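Side-chain contacts in TetR family transcriptional regulator (Mycobacterium smegmatis, PDB 5XS9), which probably acts as a dimeric helix-turn-helix repressor of the TetR family that controls biotin-related genes: residues 64-67 with 68-71; 142-145 with 146-149; 170-173 with 174-177. All coordinates share one frame; numbering follows the deposited sequence.

Overall arrangement
Contact 1 is a surface turn in the loop that leads into helix 71-87, its centre about 20 Å from the centre of the chain. Contact 2, in the second half of helix 129-155, is buried, and contact 3, the first two turns of helix 170-186, is partly buried. Contacts 2 and 3 touch mainly through Phe143, whose CZ lies 3.5 Å from Phe174 N, and both meet the second subunit; contact 1 stays about 11 Å or more from either, between nearest atoms. Chemistry follows place: a beta turn and an Asx turn at the surface, buried polar groups held by salt bridges and hydrogen bonds inside, and two neighbouring arginines on the exposed side of contact 3.

Contact 1. Residues 64-67 with 68-71; sequences TDTA and DLAW
Leu69 N donates to Thr66 O at 2.7 Å with an N-H...O angle of 161°, and this bond closes a type I beta turn running from Thr66 to Leu69. Leu69 CB also lies against this oxygen, 3.3 Å from Thr66 O. The leucine CG stands anti to its own carbonyl carbon (chi1 -62°), and CD1 thereby comes 4.2 Å from Thr66 CB. On the same side of the turn as the leucine, Asp68 bends its carboxylate back toward the Thr66 peptide, OD2 reaching 3.8 Å from Thr66 O, which is van der Waals proximity and not a bond.

The next shell fixes the entry to the turn. Ala67 N donates to Asp65 OD1 at 3.1 Å, approaching from above the carboxylate, 44° out of its plane. Asp65 and Asp68 carry like charges, but OD1 of Asp65 and OD2 of Asp68 remain 5.4 Å apart.

Further out, Thr66 packs on Gln74, Glu77 and Ser78 of helix 71-87, and Gln74 NE2 bonds to Leu69 O, so the turn is tied to the helix it introduces. Ala70 occupies the N-cap position of that helix. The arrangement is an Asx turn at Asp65 overlapping a type I beta turn, in the loop between helix 47-58 and helix 71-87.

Contact 2. Residues 142-145 with 146-149; sequences GFTV and DEQS
Phe143 and Glu147, one helical turn apart, make the tight side-chain part of this contact: Glu147 OE1 sits at the edge of the phenyl ring, near its plane, 3.4 Å from Phe143 CE2. Ring and carboxylate planes are almost perpendicular, 87° apart. Phe143 CG is anti to its backbone N (chi1 -179°), which carries the ring along the helix to the glutamate. OE1 also has a hydrogen bond outside these two turns, and Arg83 forms a salt bridge with Glu147 OE2.

A water bridges to the buried Asp146, donating to Phe143 O at 2.8 Å and, in a longer bond, to Asp146 OD2 at 3.3 Å; it stands over the centre of the Phe143 ring. OD2 also has a salt bridge to Arg150. Tyr138 of the second subunit packs on Asp146, and its ring meets that of Phe143 with planes about 75° apart.

The looser side is at the partly exposed Val145 and Ser149. Val145 O takes two donors from opposite faces of its plane, Ser149 N at 3.0 Å and Ser149 OG at 2.8 Å, the hydroxyl spending its proton on the backbone. The pairing with Arg83 implies that Glu147 is probably ionised despite its burial.

Contact 3. Residues 170-173 with 174-177; sequences GTRQ and FRFG
Phe174 N donates to Gly170 O at 2.9 Å, nearly along the C=O axis; this is one of the i to i+4 bonds of the opening turns of an alpha helix, 170-186. Arg175 N follows on Thr171 O at 3.0 Å. Phe176 N is shared, bonding to Arg172 O and, weakly, to Gln173 O, while Gly177 N reaches Gln173 O at 3.3 Å.

The polar ends of Gln173 and Thr171 have partners outside these two turns. Gln173 is bent at chi2, and its OE1 accepts from Arg134 of the second subunit, a bond across the dimer interface. Thr171 OG1 has a weak bond from Arg83.

The packing then divides by side of the helix. Inward, Phe174 CB lies 3.4 Å from Gly170 O, and CG anti to the backbone N (chi1 -176°) sends the ring off toward helices 71-87 and 129-155, where it touches Cys79, Arg83 and Val140 and meets the Phe143 ring at about 60°. On the dimer-facing side, Gln173 packs on Ala131 and Phe176 on Asp128, both of the second subunit. Outward, Arg172 runs extended while Arg175 bends at chi3, and their guanidinium planes stand 77° apart. These like charges come fairly close, Arg172 NH1 and Arg175 NH2 being 4.5 Å apart, a proximity whose cost is probably eased on this exposed side. Arg175 NH2 rests 3.8 Å from Arg172 CG, aliphatic carbon against guanidinium nitrogen.

Contact 1. Residues 64-67 with 68-71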
loop_
_atom_site.group_PDB
_atom_site.type_symbol
_atom_site.label_atom_id
_atom_site.label_comp_id
_atom_site.label_asym_id
_atom_site.label_seq_id
_atom_site.Cartn_x
_atom_site.Cartn_y
_atom_site.Cartn_z
ATOM N N THR A 64 4.052 20.112 7.703
ATOM C CA THR A 64 3.916 20.992 8.866
ATOM C C THR A 64 5.271 21.136 9.472
ATOM O O THR A 64 6.115 20.218 9.336
ATOM C CB THR A 64 2.828 20.475 9.830
ATOM O OG1 THR A 64 2.625 21.442 10.882
ATOM C CG2 THR A 64 3.179 19.051 10.337
ATOM N N ASP A 65 5.519 22.289 10.099
ATOM C CA ASP A 65 6.802 22.506 10.732
ATOM C C ASP A 65 6.783 21.843 12.120
ATOM O O ASP A 65 5.967 22.157 12.980
ATOM C CB ASP A 65 7.070 24.015 10.838
ATOM C CG ASP A 65 8.452 24.339 11.467
ATOM O OD1 ASP A 65 9.341 23.439 11.678
ATOM O OD2 ASP A 65 8.638 25.535 11.738
ATOM N N THR A 66 7.642 20.879 12.306
ATOM C CA THR A 66 7.666 20.101 13.531
ATOM C C THR A 66 8.932 20.405 14.346
ATOM O O THR A 66 9.070 19.822 15.399
ATOM C CB THR A 66 7.624 18.581 13.236
ATOM O OG1 THR A 66 8.778 18.213 12.467
ATOM C CG2 THR A 66 6.317 18.192 12.528
ATOM N N ALA A 67 9.808 21.293 13.849
ATOM C CA ALA A 67 11.107 21.704 14.464
ATOM C C ALA A 67 11.052 21.894 15.972
ATOM O O ALA A 67 11.962 21.507 16.663
ATOM C CB ALA A 67 11.592 23.012 13.826
ATOM N N ASP A 68 9.967 22.479 16.469
ATOM C CA ASP A 68 9.781 22.653 17.927
ATOM C C ASP A 68 9.569 21.338 18.723
ATOM O O ASP A 68 9.763 21.310 19.950
ATOM C CB ASP A 68 8.676 23.697 18.232
ATOM C CG ASP A 68 7.285 23.292 17.733
ATOM O OD1 ASP A 68 6.323 23.423 18.517
ATOM O OD2 ASP A 68 7.142 22.863 16.563
ATOM N N LEU A 69 9.199 20.252 18.038
ATOM C CA LEU A 69 8.865 19.018 18.710
ATOM C C LEU A 69 10.061 18.064 18.909
ATOM O O LEU A 69 11.017 18.039 18.171
ATOM C CB LEU A 69 7.697 18.329 17.988
ATOM C CG LEU A 69 6.331 19.094 17.933
ATOM C CD1 LEU A 69 5.461 18.487 16.868
ATOM C CD2 LEU A 69 5.527 19.049 19.247
ATOM N N ALA A 70 9.955 17.285 19.960
ATOM C CA ALA A 70 10.806 16.157 20.185
ATOM C C ALA A 70 10.624 15.140 19.009
ATOM O O ALA A 70 9.571 15.093 18.356
ATOM C CB ALA A 70 10.483 15.579 21.538
ATOM N N TRP A 71 11.660 14.355 18.709
ATOM C CA TRP A 71 11.653 13.568 17.484
ATOM C C TRP A 71 10.440 12.609 17.421
ATOM O O TRP A 71 9.862 12.477 16.348
ATOM C CB TRP A 71 12.982 12.820 17.236
ATOM C CG TRP A 71 13.332 11.745 18.169
ATOM C CD1 TRP A 71 14.155 11.817 19.304
ATOM C CD2 TRP A 71 12.842 10.386 18.125
ATOM N NE1 TRP A 71 14.206 10.570 19.908
ATOM C CE2 TRP A 71 13.437 9.684 19.186
ATOM C CE3 TRP A 71 12.008 9.699 17.255
ATOM C CZ2 TRP A 71 13.211 8.327 19.411
ATOM C CZ3 TRP A 71 11.777 8.293 17.506
ATOM C CH2 TRP A 71 12.347 7.668 18.569
#

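Contact 2. Residues 142-145 with 146-149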
loop_
_atom_site.group_PDB
_atom_site.type_symbol
_atom_site.label_atom_id
_atom_site.label_comp_id
_atom_site.label_asym_id
_atom_site.label_seq_id
_atom_site.Cartn_x
_atom_site.Cartn_y
_atom_site.Cartn_z
ATOM N N GLY A 142 0.578 1.830 3.154
ATOM C CA GLY A 142 -0.138 0.534 3.196
ATOM C C GLY A 142 -1.390 0.646 4.082
ATOM O O GLY A 142 -2.491 0.198 3.728
ATOM N N PHE A 143 -1.221 1.275 5.214
ATOM C CA PHE A 143 -2.339 1.463 6.162
ATOM C C PHE A 143 -3.461 2.212 5.488
ATOM O O PHE A 143 -4.598 1.772 5.506
ATOM C CB PHE A 143 -1.897 2.200 7.405
ATOM C CG PHE A 143 -2.986 2.402 8.431
ATOM C CD1 PHE A 143 -3.068 1.545 9.521
ATOM C CD2 PHE A 143 -3.929 3.376 8.273
ATOM C CE1 PHE A 143 -4.027 1.671 10.482
ATOM C CE2 PHE A 143 -4.949 3.528 9.245
ATOM C CZ PHE A 143 -4.964 2.695 10.362
ATOM N N THR A 144 -3.123 3.304 4.856
ATOM C CA THR A 144 -4.108 4.252 4.335
ATOM C C THR A 144 -4.717 3.800 2.998
ATOM O O THR A 144 -5.901 4.011 2.808
ATOM C CB THR A 144 -3.554 5.675 4.232
ATOM O OG1 THR A 144 -2.923 6.056 5.487
ATOM C CG2 THR A 144 -4.657 6.609 3.943
ATOM N N VAL A 145 -3.965 3.115 2.113
ATOM C CA VAL A 145 -4.566 2.468 0.990
ATOM C C VAL A 145 -5.613 1.464 1.463
ATOM O O VAL A 145 -6.690 1.379 0.885
ATOM C CB VAL A 145 -3.496 1.760 0.074
ATOM C CG1 VAL A 145 -4.180 0.922 -0.990
ATOM C CG2 VAL A 145 -2.565 2.802 -0.583
ATOM N N ASP A 146 -5.297 0.665 2.469
ATOM C CA ASP A 146 -6.195 -0.358 2.925
ATOM C C ASP A 146 -7.461 0.291 3.543
ATOM O O ASP A 146 -8.598 -0.090 3.216
ATOM C CB ASP A 146 -5.482 -1.199 3.954
ATOM C CG ASP A 146 -6.364 -2.309 4.557
ATOM O OD1 ASP A 146 -6.460 -3.367 3.984
ATOM O OD2 ASP A 146 -6.938 -2.122 5.634
ATOM N N GLU A 147 -7.247 1.307 4.372
ATOM C CA GLU A 147 -8.354 2.044 5.050
ATOM C C GLU A 147 -9.336 2.699 4.050
ATOM O O GLU A 147 -10.547 2.562 4.118
ATOM C CB GLU A 147 -7.753 3.067 6.005
ATOM C CG GLU A 147 -8.750 3.972 6.714
ATOM C CD GLU A 147 -8.047 4.996 7.593
ATOM O OE1 GLU A 147 -6.915 5.457 7.290
ATOM O OE2 GLU A 147 -8.648 5.342 8.587
ATOM N N GLN A 148 -8.794 3.347 3.065
ATOM C CA GLN A 148 -9.571 4.065 2.083
ATOM C C GLN A 148 -10.259 3.149 1.087
ATOM O O GLN A 148 -11.413 3.400 0.713
ATOM C CB GLN A 148 -8.646 5.108 1.470
ATOM C CG GLN A 148 -9.221 6.042 0.479
ATOM C CD GLN A 148 -8.251 7.171 0.209
ATOM O OE1 GLN A 148 -7.091 6.944 -0.209
ATOM N NE2 GLN A 148 -8.710 8.390 0.419
ATOM N N SER A 149 -9.631 2.038 0.688
ATOM C CA SER A 149 -10.353 1.091 -0.045
ATOM C C SER A 149 -11.572 0.595 0.729
ATOM O O SER A 149 -12.630 0.434 0.149
ATOM C CB SER A 149 -9.550 -0.177 -0.341
ATOM O OG SER A 149 -8.432 0.256 -1.002
HETATM O O HOH W 1 -6.078 0.412 7.509
#

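Contact 3. Residues 170-173 with 174-177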
loop_
_atom_site.group_PDB
_atom_site.type_symbol
_atom_site.label_atom_id
_atom_site.label_comp_id
_atom_site.label_asym_id
_atom_site.label_seq_id
_atom_site.Cartn_x
_atom_site.Cartn_y
_atom_site.Cartn_z
ATOM N N GLY A 170 -10.155 4.042 13.069
ATOM C CA GLY A 170 -9.017 4.261 12.175
ATOM C C GLY A 170 -7.813 4.861 12.870
ATOM O O GLY A 170 -6.698 4.345 12.854
ATOM N N THR A 171 -8.102 5.922 13.570
ATOM C CA THR A 171 -7.099 6.727 14.174
ATOM C C THR A 171 -6.349 6.074 15.272
ATOM O O THR A 171 -5.132 6.168 15.328
ATOM C CB THR A 171 -7.774 8.004 14.604
ATOM O OG1 THR A 171 -8.112 8.623 13.384
ATOM C CG2 THR A 171 -6.838 8.863 15.391
ATOM N N ARG A 172 -7.058 5.333 16.112
ATOM C CA ARG A 172 -6.374 4.659 17.196
ATOM C C ARG A 172 -5.466 3.528 16.621
ATOM O O ARG A 172 -4.372 3.310 17.102
ATOM C CB ARG A 172 -7.364 4.053 18.144
ATOM C CG ARG A 172 -6.742 3.160 19.200
ATOM C CD ARG A 172 -7.730 2.867 20.308
ATOM N NE ARG A 172 -7.191 1.919 21.280
ATOM C CZ ARG A 172 -7.191 2.077 22.610
ATOM N NH1 ARG A 172 -7.710 3.167 23.203
ATOM N NH2 ARG A 172 -6.669 1.121 23.376
ATOM N N GLN A 173 -5.958 2.848 15.594
ATOM C CA GLN A 173 -5.172 1.749 14.970
ATOM C C GLN A 173 -3.902 2.352 14.309
ATOM O O GLN A 173 -2.814 1.805 14.386
ATOM C CB GLN A 173 -6.017 1.112 13.864
ATOM C CG GLN A 173 -7.298 0.456 14.351
ATOM C CD GLN A 173 -6.940 -0.706 15.193
ATOM O OE1 GLN A 173 -6.171 -1.554 14.757
ATOM N NE2 GLN A 173 -7.473 -0.765 16.381
ATOM N N PHE A 174 -4.094 3.499 13.646
ATOM C CA PHE A 174 -3.003 4.175 12.979
ATOM C C PHE A 174 -1.901 4.547 13.952
ATOM O O PHE A 174 -0.714 4.253 13.705
ATOM C CB PHE A 174 -3.548 5.398 12.194
ATOM C CG PHE A 174 -2.505 6.114 11.388
ATOM C CD1 PHE A 174 -1.833 5.449 10.331
ATOM C CD2 PHE A 174 -2.113 7.434 11.717
ATOM C CE1 PHE A 174 -0.868 6.114 9.575
ATOM C CE2 PHE A 174 -1.153 8.119 10.952
ATOM C CZ PHE A 174 -0.507 7.463 9.894
ATOM N N ARG A 175 -2.295 5.107 15.082
ATOM C CA ARG A 175 -1.430 5.522 16.165
ATOM C C ARG A 175 -0.674 4.364 16.771
ATOM O O ARG A 175 0.492 4.471 17.133
ATOM C CB ARG A 175 -2.250 6.278 17.279
ATOM C CG ARG A 175 -1.403 6.574 18.518
ATOM C CD ARG A 175 -2.023 7.567 19.514
ATOM N NE ARG A 175 -2.967 6.813 20.340
ATOM C CZ ARG A 175 -4.271 6.813 20.180
ATOM N NH1 ARG A 175 -4.816 7.600 19.257
ATOM N NH2 ARG A 175 -5.041 6.041 20.968
ATOM N N PHE A 176 -1.310 3.232 16.851
ATOM C CA PHE A 176 -0.684 2.070 17.484
ATOM C C PHE A 176 0.514 1.608 16.592
ATOM O O PHE A 176 1.581 1.391 17.118
ATOM C CB PHE A 176 -1.666 0.883 17.609
ATOM C CG PHE A 176 -1.057 -0.310 18.243
ATOM C CD1 PHE A 176 -1.082 -0.461 19.618
ATOM C CD2 PHE A 176 -0.365 -1.263 17.462
ATOM C CE1 PHE A 176 -0.439 -1.524 20.216
ATOM C CE2 PHE A 176 0.237 -2.328 18.075
ATOM C CZ PHE A 176 0.232 -2.450 19.435
ATOM N N GLY A 177 0.335 1.585 15.285
ATOM C CA GLY A 177 1.417 1.169 14.346
ATOM C C GLY A 177 2.524 2.193 14.317
ATOM O O GLY A 177 3.685 1.857 14.277
#